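Local coordinates for protein ectoine hydroxylase (Sphingopyxis alaskensis, PDB 4MHR) that catalyses the iron- and 2-oxoglutarate-dependent hydroxylation of L-ectoine to 5-hydroxyectoine, a compatible solute that protects cells against osmotic stress, at residues D28-S33 with S192-L197; E130-Q135 with N276-P281; E156-E161 with A169-V174. All blocks are in the same frame, centred on the assembly; numbering follows the deposited sequence.

Contact 1: residues D28-S33 with S192-L197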
loop_
_atom_site.group_PDB
_atom_site.type_symbol
_atom_site.label_atom_id
_atom_site.label_comp_id
_atom_site.label_asym_id
_atom_site.label_seq_id
_atom_site.Cartn_x
_atom_site.Cartn_y
_atom_site.Cartn_z
ATOM N N ASP A 28 15.144 -1.074 -11.110
ATOM C CA ASP A 28 15.433 -0.404 -9.825
ATOM C C ASP A 28 15.735 -1.461 -8.759
ATOM O O ASP A 28 15.218 -2.550 -8.836
ATOM C CB ASP A 28 14.174 0.347 -9.362
ATOM C CG ASP A 28 13.932 1.610 -10.157
ATOM O OD1 ASP A 28 14.781 2.532 -10.035
ATOM O OD2 ASP A 28 12.898 1.670 -10.869
ATOM N N PRO A 29 16.544 -1.134 -7.739
ATOM C CA PRO A 29 16.589 -2.045 -6.612
ATOM C C PRO A 29 15.203 -2.287 -5.940
ATOM O O PRO A 29 14.261 -1.512 -6.122
ATOM C CB PRO A 29 17.526 -1.362 -5.625
ATOM C CG PRO A 29 18.265 -0.376 -6.392
ATOM C CD PRO A 29 17.335 0.067 -7.516
ATOM N N VAL A 30 15.111 -3.369 -5.187
ATOM C CA VAL A 30 13.975 -3.610 -4.270
ATOM C C VAL A 30 14.289 -2.996 -2.882
ATOM O O VAL A 30 13.505 -2.246 -2.338
ATOM C CB VAL A 30 13.546 -5.077 -4.232
ATOM C CG1 VAL A 30 12.259 -5.292 -3.449
ATOM C CG2 VAL A 30 13.298 -5.653 -5.640
ATOM N N VAL A 31 15.410 -3.398 -2.295
ATOM C CA VAL A 31 15.880 -2.862 -1.027
ATOM C C VAL A 31 16.974 -1.837 -1.461
ATOM O O VAL A 31 17.978 -2.170 -2.099
ATOM C CB VAL A 31 16.474 -3.936 -0.141
ATOM C CG1 VAL A 31 17.178 -3.345 1.073
ATOM C CG2 VAL A 31 15.406 -4.923 0.246
ATOM N N HIS A 32 16.766 -0.592 -1.098
ATOM C CA HIS A 32 17.619 0.493 -1.576
ATOM C C HIS A 32 18.755 0.905 -0.601
ATOM O O HIS A 32 19.348 2.019 -0.708
ATOM C CB HIS A 32 16.738 1.683 -1.851
ATOM C CG HIS A 32 15.850 1.564 -3.055
ATOM N ND1 HIS A 32 14.652 0.874 -3.057
ATOM C CD2 HIS A 32 15.986 2.076 -4.301
ATOM C CE1 HIS A 32 14.064 1.009 -4.249
ATOM N NE2 HIS A 32 14.865 1.741 -5.016
ATOM N N SER A 33 19.026 0.053 0.373
ATOM C CA SER A 33 20.096 0.345 1.374
ATOM C C SER A 33 20.936 -0.892 1.491
ATOM O O SER A 33 20.391 -1.990 1.380
ATOM C CB SER A 33 19.511 0.650 2.791
ATOM O OG SER A 33 18.769 1.884 2.839
ATOM N N SER A 192 6.586 -11.141 -7.952
ATOM C CA SER A 192 6.022 -10.456 -9.092
ATOM C C SER A 192 6.480 -9.031 -9.243
ATOM O O SER A 192 6.465 -8.441 -10.325
ATOM C CB SER A 192 4.497 -10.485 -8.970
ATOM O OG SER A 192 3.934 -9.725 -7.899
ATOM N N HIS A 193 6.934 -8.474 -8.162
ATOM C CA HIS A 193 7.534 -7.135 -8.196
ATOM C C HIS A 193 8.793 -6.925 -9.055
ATOM O O HIS A 193 9.139 -5.752 -9.396
ATOM C CB HIS A 193 7.780 -6.659 -6.756
ATOM C CG HIS A 193 8.835 -7.424 -6.061
ATOM N ND1 HIS A 193 8.771 -8.801 -5.887
ATOM C CD2 HIS A 193 10.008 -7.012 -5.480
ATOM C CE1 HIS A 193 9.860 -9.218 -5.263
ATOM N NE2 HIS A 193 10.634 -8.162 -4.999
ATOM N N ARG A 194 9.430 -8.015 -9.447
ATOM C CA ARG A 194 10.589 -7.946 -10.273
ATOM C C ARG A 194 10.250 -7.973 -11.743
ATOM O O ARG A 194 11.177 -7.961 -12.557
ATOM C CB ARG A 194 11.536 -9.125 -10.000
ATOM C CG ARG A 194 12.413 -8.898 -8.787
ATOM C CD ARG A 194 13.559 -9.920 -8.716
ATOM N NE ARG A 194 14.156 -9.787 -7.391
ATOM C CZ ARG A 194 15.061 -8.873 -7.119
ATOM N NH1 ARG A 194 15.475 -8.026 -8.048
ATOM N NH2 ARG A 194 15.538 -8.784 -5.937
ATOM N N THR A 195 8.961 -8.005 -12.079
ATOM C CA THR A 195 8.455 -7.845 -13.472
ATOM C C THR A 195 7.524 -6.698 -13.570
ATOM O O THR A 195 6.554 -6.561 -12.769
ATOM C CB THR A 195 7.607 -9.069 -13.874
ATOM O OG1 THR A 195 8.405 -10.240 -13.769
ATOM C CG2 THR A 195 7.077 -8.960 -15.320
ATOM N N TYR A 196 7.788 -5.818 -14.531
ATOM C CA TYR A 196 6.871 -4.756 -14.793
ATOM C C TYR A 196 5.930 -5.254 -15.916
ATOM O O TYR A 196 6.374 -5.502 -17.039
ATOM C CB TYR A 196 7.605 -3.526 -15.284
ATOM C CG TYR A 196 6.694 -2.371 -15.537
ATOM C CD1 TYR A 196 5.967 -1.805 -14.496
ATOM C CD2 TYR A 196 6.588 -1.799 -16.807
ATOM C CE1 TYR A 196 5.158 -0.718 -14.706
ATOM C CE2 TYR A 196 5.827 -0.664 -17.026
ATOM C CZ TYR A 196 5.113 -0.136 -16.031
ATOM O OH TYR A 196 4.381 0.995 -16.267
ATOM N N LEU A 197 4.648 -5.464 -15.591
ATOM C CA LEU A 197 3.678 -5.957 -16.585
ATOM C C LEU A 197 3.001 -4.764 -17.229
ATOM O O LEU A 197 2.220 -4.089 -16.569
ATOM C CB LEU A 197 2.680 -6.898 -15.920
ATOM C CG LEU A 197 1.529 -7.365 -16.825
ATOM C CD1 LEU A 197 2.046 -8.160 -18.025
ATOM C CD2 LEU A 197 0.625 -8.226 -15.961
#
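The isopropyl group of Val30 straddles one edge of the His193 imidazole, its two methyls both set against the CD2-NE2 side of the ring. CG1 comes closest, 3.5 Å from His193 CD2 and near the ring plane, while Val30 CG2 lies 3.6 Å from the same CD2 atom. The two side chains cross at about a right angle. Val30 holds CG1 anti to its backbone N (chi1 -172°), which sets both methyls against the imidazole and gives CG2 a second partner, the guanidinium of Arg194. There CG2 sits over one face of the group, 3.9 Å from Arg194 NH2 and offset toward the rim. The Arg194 chain runs extended from CG to NE and carries the guanidinium alongside the valine.

No hydrogen bond links the segments; the polar ends find their partner outside them, in Asp50 of helix 43-52. Asp50 O accepts from His193 NE2, and Asp50 OD2 pairs with Arg194 NH2 in a salt bridge. The valine thus packs against two groups that are each held at one nitrogen by the same residue, and it touches Phe49 and Asp50 itself. With an alanine here, both methyls are gone, which would probably open a gap beside the imidazole edge and leave the guanidinium face without its cover.

Two residues earlier, Asp28 OD1 forms a salt bridge with Arg166 NH1. Aliphatic methyls of an N-terminal loop are packed here on the 3-10 turn 192-194, which leads straight into strand 195-197, the antiparallel partner of strand 23-25; the His193 side chain lies about 9 Å from that of His253, an iron ligand of this cupin-fold dioxygenase.

Contact 2: residues E130-Q135 with N276-P281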
loop_
_atom_site.group_PDB
_atom_site.type_symbol
_atom_site.label_atom_id
_atom_site.label_comp_id
_atom_site.label_asym_id
_atom_site.label_seq_id
_atom_site.Cartn_x
_atom_site.Cartn_y
_atom_site.Cartn_z
ATOM N N GLU A 130 15.233 9.648 2.934
ATOM C CA GLU A 130 14.070 10.261 3.581
ATOM C C GLU A 130 12.781 10.008 2.764
ATOM O O GLU A 130 12.808 9.869 1.512
ATOM C CB GLU A 130 14.326 11.794 3.732
ATOM C CG GLU A 130 15.568 12.130 4.623
ATOM C CD GLU A 130 15.552 11.421 5.950
ATOM O OE1 GLU A 130 14.457 11.235 6.586
ATOM O OE2 GLU A 130 16.637 10.941 6.343
ATOM N N VAL A 131 11.650 10.008 3.433
ATOM C CA VAL A 131 10.379 9.603 2.781
ATOM C C VAL A 131 9.251 10.585 3.059
ATOM O O VAL A 131 9.321 11.367 3.999
ATOM C CB VAL A 131 9.909 8.229 3.313
ATOM C CG1 VAL A 131 10.861 7.158 2.895
ATOM C CG2 VAL A 131 9.820 8.230 4.818
ATOM N N TYR A 132 8.208 10.519 2.260
ATOM C CA TYR A 132 7.017 11.297 2.532
ATOM C C TYR A 132 5.829 10.421 2.137
ATOM O O TYR A 132 6.000 9.320 1.534
ATOM C CB TYR A 132 7.072 12.632 1.755
ATOM C CG TYR A 132 6.844 12.444 0.276
ATOM C CD1 TYR A 132 7.866 12.011 -0.565
ATOM C CD2 TYR A 132 5.623 12.643 -0.268
ATOM C CE1 TYR A 132 7.642 11.820 -1.882
ATOM C CE2 TYR A 132 5.387 12.433 -1.639
ATOM C CZ TYR A 132 6.406 12.035 -2.416
ATOM O OH TYR A 132 6.247 11.790 -3.761
ATOM N N ILE A 133 4.641 10.854 2.553
ATOM C CA ILE A 133 3.387 10.137 2.292
ATOM C C ILE A 133 2.866 10.471 0.925
ATOM O O ILE A 133 2.459 11.579 0.707
ATOM C CB ILE A 133 2.307 10.384 3.366
ATOM C CG1 ILE A 133 2.854 9.992 4.747
ATOM C CG2 ILE A 133 1.046 9.571 3.040
ATOM C CD1 ILE A 133 3.308 8.543 4.849
ATOM N N HIS A 134 2.945 9.526 -0.019
ATOM C CA HIS A 134 2.425 9.743 -1.383
ATOM C C HIS A 134 0.872 9.699 -1.366
ATOM O O HIS A 134 0.205 10.379 -2.107
ATOM C CB HIS A 134 3.010 8.681 -2.335
ATOM C CG HIS A 134 2.273 8.507 -3.631
ATOM N ND1 HIS A 134 2.426 9.354 -4.714
ATOM C CD2 HIS A 134 1.441 7.517 -4.044
ATOM C CE1 HIS A 134 1.715 8.900 -5.734
ATOM N NE2 HIS A 134 1.104 7.790 -5.352
ATOM N N GLN A 135 0.315 8.846 -0.532
ATOM C CA GLN A 135 -1.125 8.622 -0.491
ATOM C C GLN A 135 -1.368 7.896 0.777
ATOM O O GLN A 135 -0.531 7.088 1.185
ATOM C CB GLN A 135 -1.534 7.707 -1.638
ATOM C CG GLN A 135 -3.013 7.340 -1.638
ATOM C CD GLN A 135 -3.298 6.273 -2.668
ATOM O OE1 GLN A 135 -3.398 5.062 -2.349
ATOM N NE2 GLN A 135 -3.362 6.691 -3.915
ATOM N N ASN A 276 12.325 10.369 -5.314
ATOM C CA ASN A 276 11.476 9.800 -6.381
ATOM C C ASN A 276 10.203 10.618 -6.585
ATOM O O ASN A 276 9.129 10.075 -6.794
ATOM C CB ASN A 276 11.110 8.389 -5.932
ATOM C CG ASN A 276 10.500 7.559 -7.037
ATOM O OD1 ASN A 276 10.870 7.664 -8.195
ATOM N ND2 ASN A 276 9.551 6.697 -6.671
ATOM N N ARG A 277 10.297 11.936 -6.409
ATOM C CA ARG A 277 9.112 12.803 -6.360
ATOM C C ARG A 277 8.472 12.830 -7.751
ATOM O O ARG A 277 9.105 12.604 -8.738
ATOM C CB ARG A 277 9.445 14.224 -5.860
ATOM C CG ARG A 277 9.852 15.174 -6.972
ATOM C CD ARG A 277 10.716 16.356 -6.514
ATOM N NE ARG A 277 10.247 17.631 -7.075
ATOM C CZ ARG A 277 10.134 17.912 -8.377
ATOM N NH1 ARG A 277 10.457 17.024 -9.318
ATOM N NH2 ARG A 277 9.680 19.102 -8.750
ATOM N N LEU A 278 7.181 13.102 -7.795
ATOM C CA LEU A 278 6.412 12.897 -8.991
ATOM C C LEU A 278 6.830 13.888 -10.114
ATOM O O LEU A 278 7.157 15.051 -9.856
ATOM C CB LEU A 278 4.963 13.076 -8.636
ATOM C CG LEU A 278 4.082 11.904 -8.266
ATOM C CD1 LEU A 278 4.813 10.710 -7.677
ATOM C CD2 LEU A 278 2.933 12.411 -7.417
ATOM N N GLU A 279 6.821 13.402 -11.349
ATOM C CA GLU A 279 6.910 14.254 -12.564
ATOM C C GLU A 279 5.543 14.390 -13.240
ATOM O O GLU A 279 4.503 14.023 -12.659
ATOM C CB GLU A 279 7.863 13.582 -13.531
ATOM C CG GLU A 279 8.928 12.828 -12.795
ATOM C CD GLU A 279 10.289 13.045 -13.356
ATOM O OE1 GLU A 279 10.637 12.357 -14.339
ATOM O OE2 GLU A 279 11.004 13.891 -12.776
ATOM N N LYS A 280 5.534 14.927 -14.469
ATOM C CA LYS A 280 4.352 14.844 -15.340
ATOM C C LYS A 280 3.983 13.344 -15.494
ATOM O O LYS A 280 4.873 12.512 -15.589
ATOM C CB LYS A 280 4.610 15.420 -16.767
ATOM C CG LYS A 280 5.507 16.656 -16.867
ATOM C CD LYS A 280 4.946 17.862 -16.124
ATOM C CE LYS A 280 5.162 19.129 -16.939
ATOM N NZ LYS A 280 4.215 19.189 -18.093
ATOM N N PRO A 281 2.686 13.005 -15.498
ATOM C CA PRO A 281 2.219 11.601 -15.782
ATOM C C PRO A 281 2.856 10.965 -17.047
ATOM O O PRO A 281 2.947 11.645 -18.100
ATOM C CB PRO A 281 0.704 11.779 -16.012
ATOM C CG PRO A 281 0.349 13.170 -15.515
ATOM C CD PRO A 281 1.586 13.855 -14.974
HETATM O O HOH W 1 5.631 14.677 -5.552
#
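Leu278 brings both its methyls up to the His134 imidazole, CD1 lying 4.0 Å from His134 ND1 and CD2 4.1 Å from His134 CE1. The two side chains cross at about a right angle. In His134 a chi1 of 162° carries the imidazole out beside the carbonyl carbon, and chi2 of 80° presents its ND1-CE1 side to Leu278. Both torsions of Leu278 are off the staggered values, which advises caution about the exact methyl positions.

Tyr132 reaches the same loop by its far end. With CG lodged between the backbone N and the carbonyl carbon (chi1 73°), the phenol projects from the strand until OH stands 4.0 Å from Arg277 CA and 4.3 Å from Leu278 CD1. Its main polar partner is Asn272 ND2; in addition a water accepts from Leu278 N at 3.1 Å and makes a weak bond with Tyr132 OH at 3.5 Å, a tenuous bridge where the segments share no direct bond. The rest of the Arg277 side chain is poorly ordered.

The strand segment ends at Gln135, which binds L-ectoine. Strand 264-273 lies beside strand 131-141 in the large sheet and leads into the loop 276-281, which folds back across Tyr132 and His134. Helix 154-162 also borders the pair: Asp162 touches both His134 and Leu278, and Trp158, important for ectoine stabilization, meets the imidazole edge-to-face.

Contact 3: residues E156-E161 with A169-V174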
loop_
_atom_site.group_PDB
_atom_site.type_symbol
_atom_site.label_atom_id
_atom_site.label_comp_id
_atom_site.label_asym_id
_atom_site.label_seq_id
_atom_site.Cartn_x
_atom_site.Cartn_y
_atom_site.Cartn_z
ATOM N N GLU A 156 2.216 0.695 -11.586
ATOM C CA GLU A 156 1.863 0.939 -12.993
ATOM C C GLU A 156 0.924 2.153 -13.082
ATOM O O GLU A 156 1.099 3.003 -13.971
ATOM C CB GLU A 156 1.264 -0.284 -13.673
ATOM C CG GLU A 156 1.163 -0.218 -15.202
ATOM C CD GLU A 156 -0.151 0.425 -15.721
ATOM O OE1 GLU A 156 -1.001 0.735 -14.903
ATOM O OE2 GLU A 156 -0.269 0.661 -16.968
ATOM N N THR A 157 -0.014 2.263 -12.125
ATOM C CA THR A 157 -0.824 3.466 -12.005
ATOM C C THR A 157 -0.073 4.700 -11.551
ATOM O O THR A 157 -0.240 5.789 -12.137
ATOM C CB THR A 157 -2.016 3.225 -11.107
ATOM O OG1 THR A 157 -2.825 2.256 -11.743
ATOM C CG2 THR A 157 -2.838 4.523 -10.803
ATOM N N TRP A 158 0.707 4.571 -10.488
ATOM C CA TRP A 158 1.465 5.711 -9.987
ATOM C C TRP A 158 2.386 6.303 -11.073
ATOM O O TRP A 158 2.530 7.502 -11.185
ATOM C CB TRP A 158 2.213 5.371 -8.690
ATOM C CG TRP A 158 1.297 5.017 -7.571
ATOM C CD1 TRP A 158 -0.059 5.343 -7.474
ATOM C CD2 TRP A 158 1.600 4.243 -6.400
ATOM N NE1 TRP A 158 -0.589 4.837 -6.328
ATOM C CE2 TRP A 158 0.395 4.160 -5.631
ATOM C CE3 TRP A 158 2.752 3.576 -5.944
ATOM C CZ2 TRP A 158 0.319 3.471 -4.412
ATOM C CZ3 TRP A 158 2.693 2.851 -4.751
ATOM C CH2 TRP A 158 1.469 2.789 -3.986
ATOM N N HIS A 159 2.968 5.464 -11.870
ATOM C CA HIS A 159 3.849 5.900 -12.906
ATOM C C HIS A 159 3.039 6.551 -14.063
ATOM O O HIS A 159 3.240 7.727 -14.391
ATOM C CB HIS A 159 4.599 4.693 -13.413
ATOM C CG HIS A 159 5.546 4.996 -14.525
ATOM N ND1 HIS A 159 6.727 5.692 -14.336
ATOM C CD2 HIS A 159 5.470 4.733 -15.846
ATOM C CE1 HIS A 159 7.344 5.800 -15.499
ATOM N NE2 HIS A 159 6.610 5.214 -16.426
ATOM N N VAL A 160 2.119 5.780 -14.644
ATOM C CA VAL A 160 1.353 6.223 -15.832
ATOM C C VAL A 160 0.490 7.424 -15.494
ATOM O O VAL A 160 0.494 8.425 -16.235
ATOM C CB VAL A 160 0.478 5.123 -16.446
ATOM C CG1 VAL A 160 -0.472 5.714 -17.528
ATOM C CG2 VAL A 160 1.358 4.079 -17.058
ATOM N N GLU A 161 -0.205 7.368 -14.363
ATOM C CA GLU A 161 -1.112 8.448 -13.994
ATOM C C GLU A 161 -0.579 9.545 -13.085
ATOM O O GLU A 161 -1.042 10.660 -13.165
ATOM C CB GLU A 161 -2.433 7.884 -13.436
ATOM C CG GLU A 161 -3.058 6.810 -14.329
ATOM C CD GLU A 161 -4.425 6.315 -13.851
ATOM O OE1 GLU A 161 -5.104 7.045 -13.135
ATOM O OE2 GLU A 161 -4.824 5.190 -14.206
ATOM N N ALA A 169 9.000 3.158 -3.909
ATOM C CA ALA A 169 7.907 3.407 -2.989
ATOM C C ALA A 169 7.412 2.112 -2.423
ATOM O O ALA A 169 7.566 1.034 -3.027
ATOM C CB ALA A 169 6.743 4.158 -3.668
ATOM N N LEU A 170 6.796 2.195 -1.255
ATOM C CA LEU A 170 6.172 1.015 -0.696
ATOM C C LEU A 170 4.903 1.321 0.052
ATOM O O LEU A 170 4.665 2.496 0.505
ATOM C CB LEU A 170 7.111 0.293 0.206
ATOM C CG LEU A 170 7.641 0.991 1.407
ATOM C CD1 LEU A 170 6.688 0.902 2.569
ATOM C CD2 LEU A 170 8.868 0.230 1.838
ATOM N N SER A 171 4.071 0.291 0.178
ATOM C CA SER A 171 2.824 0.437 0.941
ATOM C C SER A 171 2.869 -0.334 2.225
ATOM O O SER A 171 3.483 -1.438 2.314
ATOM C CB SER A 171 1.657 -0.067 0.118
ATOM O OG SER A 171 1.652 0.678 -1.097
ATOM N N MET A 172 2.316 0.259 3.255
ATOM C CA MET A 172 2.037 -0.493 4.478
ATOM C C MET A 172 0.539 -0.572 4.839
ATOM O O MET A 172 -0.152 0.464 4.892
ATOM C CB MET A 172 2.749 0.130 5.622
ATOM C CG MET A 172 4.161 0.416 5.348
ATOM S SD MET A 172 5.073 0.547 6.881
ATOM C CE MET A 172 6.541 1.235 6.207
ATOM N N SER A 173 0.029 -1.798 5.059
ATOM C CA SER A 173 -1.356 -2.033 5.463
ATOM C C SER A 173 -1.349 -2.399 6.938
ATOM O O SER A 173 -0.789 -3.426 7.312
ATOM C CB SER A 173 -2.010 -3.110 4.587
ATOM O OG SER A 173 -3.366 -3.293 5.022
ATOM N N VAL A 174 -1.848 -1.519 7.810
ATOM C CA VAL A 174 -1.967 -1.830 9.248
ATOM C C VAL A 174 -3.371 -2.374 9.476
ATOM O O VAL A 174 -4.366 -1.645 9.286
ATOM C CB VAL A 174 -1.831 -0.545 10.063
ATOM C CG1 VAL A 174 -1.939 -0.783 11.543
ATOM C CG2 VAL A 174 -0.609 0.189 9.679
#
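Trp158 makes every contact between helix and strand, meeting Ala169 and Ser171 with the six-membered part of its indole. CG lies anti to the carbonyl carbon, and chi1 of -63° and chi2 of -20° together put CZ3 and CH2 next to strand 169-175. CZ3 lies 4.4 Å from Ala169 CB, a loose apolar touch made obliquely to the ring. CH2 is nearer its partner, 3.6 Å from Ser171 OG, and the hydroxyl oxygen stands at the edge of the indole, in its plane. Ala169 and Ser171, two residues apart, both point their CB atoms at the helix, while Leu170 between them turns its side chain the other way, onto helix 117-127.

This is the cupin core of a 2-oxoglutarate-dependent dioxygenase: Trp158, important for ectoine stabilization, lies in the helix that starts at the iron ligand Asp154, and its side chain is about 4 Å from that of Gln135, which binds L-ectoine.

Hydrogen bonding runs within each element or to its neighbours, with none crossing between the segments. Along the helix, Val160 N donates to Glu156 O at 3.0 Å and Glu161 N to Thr157 O at 2.7 Å. On the strand, the backbones of Ala169 and Ser171 pair with Cys249 and Phe247, and that of Leu170 with Tyr271. Charged contacts keep to the far side of the helix, where Arg16 makes salt bridges with both Glu156 and Glu161.

In the fold
Contact 3 lies deepest, its centre about 6 Å from that of the chain, whereas the centres of contacts 1 and 2 lie about 15 and 14 Å out. Contact 1 is nevertheless buried, while contact 2 is only partly so and has a weak water bridge. Contacts 2 and 3 share the large antiparallel sheet and meet through His134 and Trp158; Pro281 also packs on the helix of contact 3. Contact 1 meets that same helix through Tyr196, which rests on Glu156 and His159. None has a direct hydrogen bond across it: contact 1 sets valine methyls against an imidazole and a guanidinium, contact 2 leucine methyls against an imidazole and a phenol hydroxyl against a loop, contact 3 an indole against small strand residues.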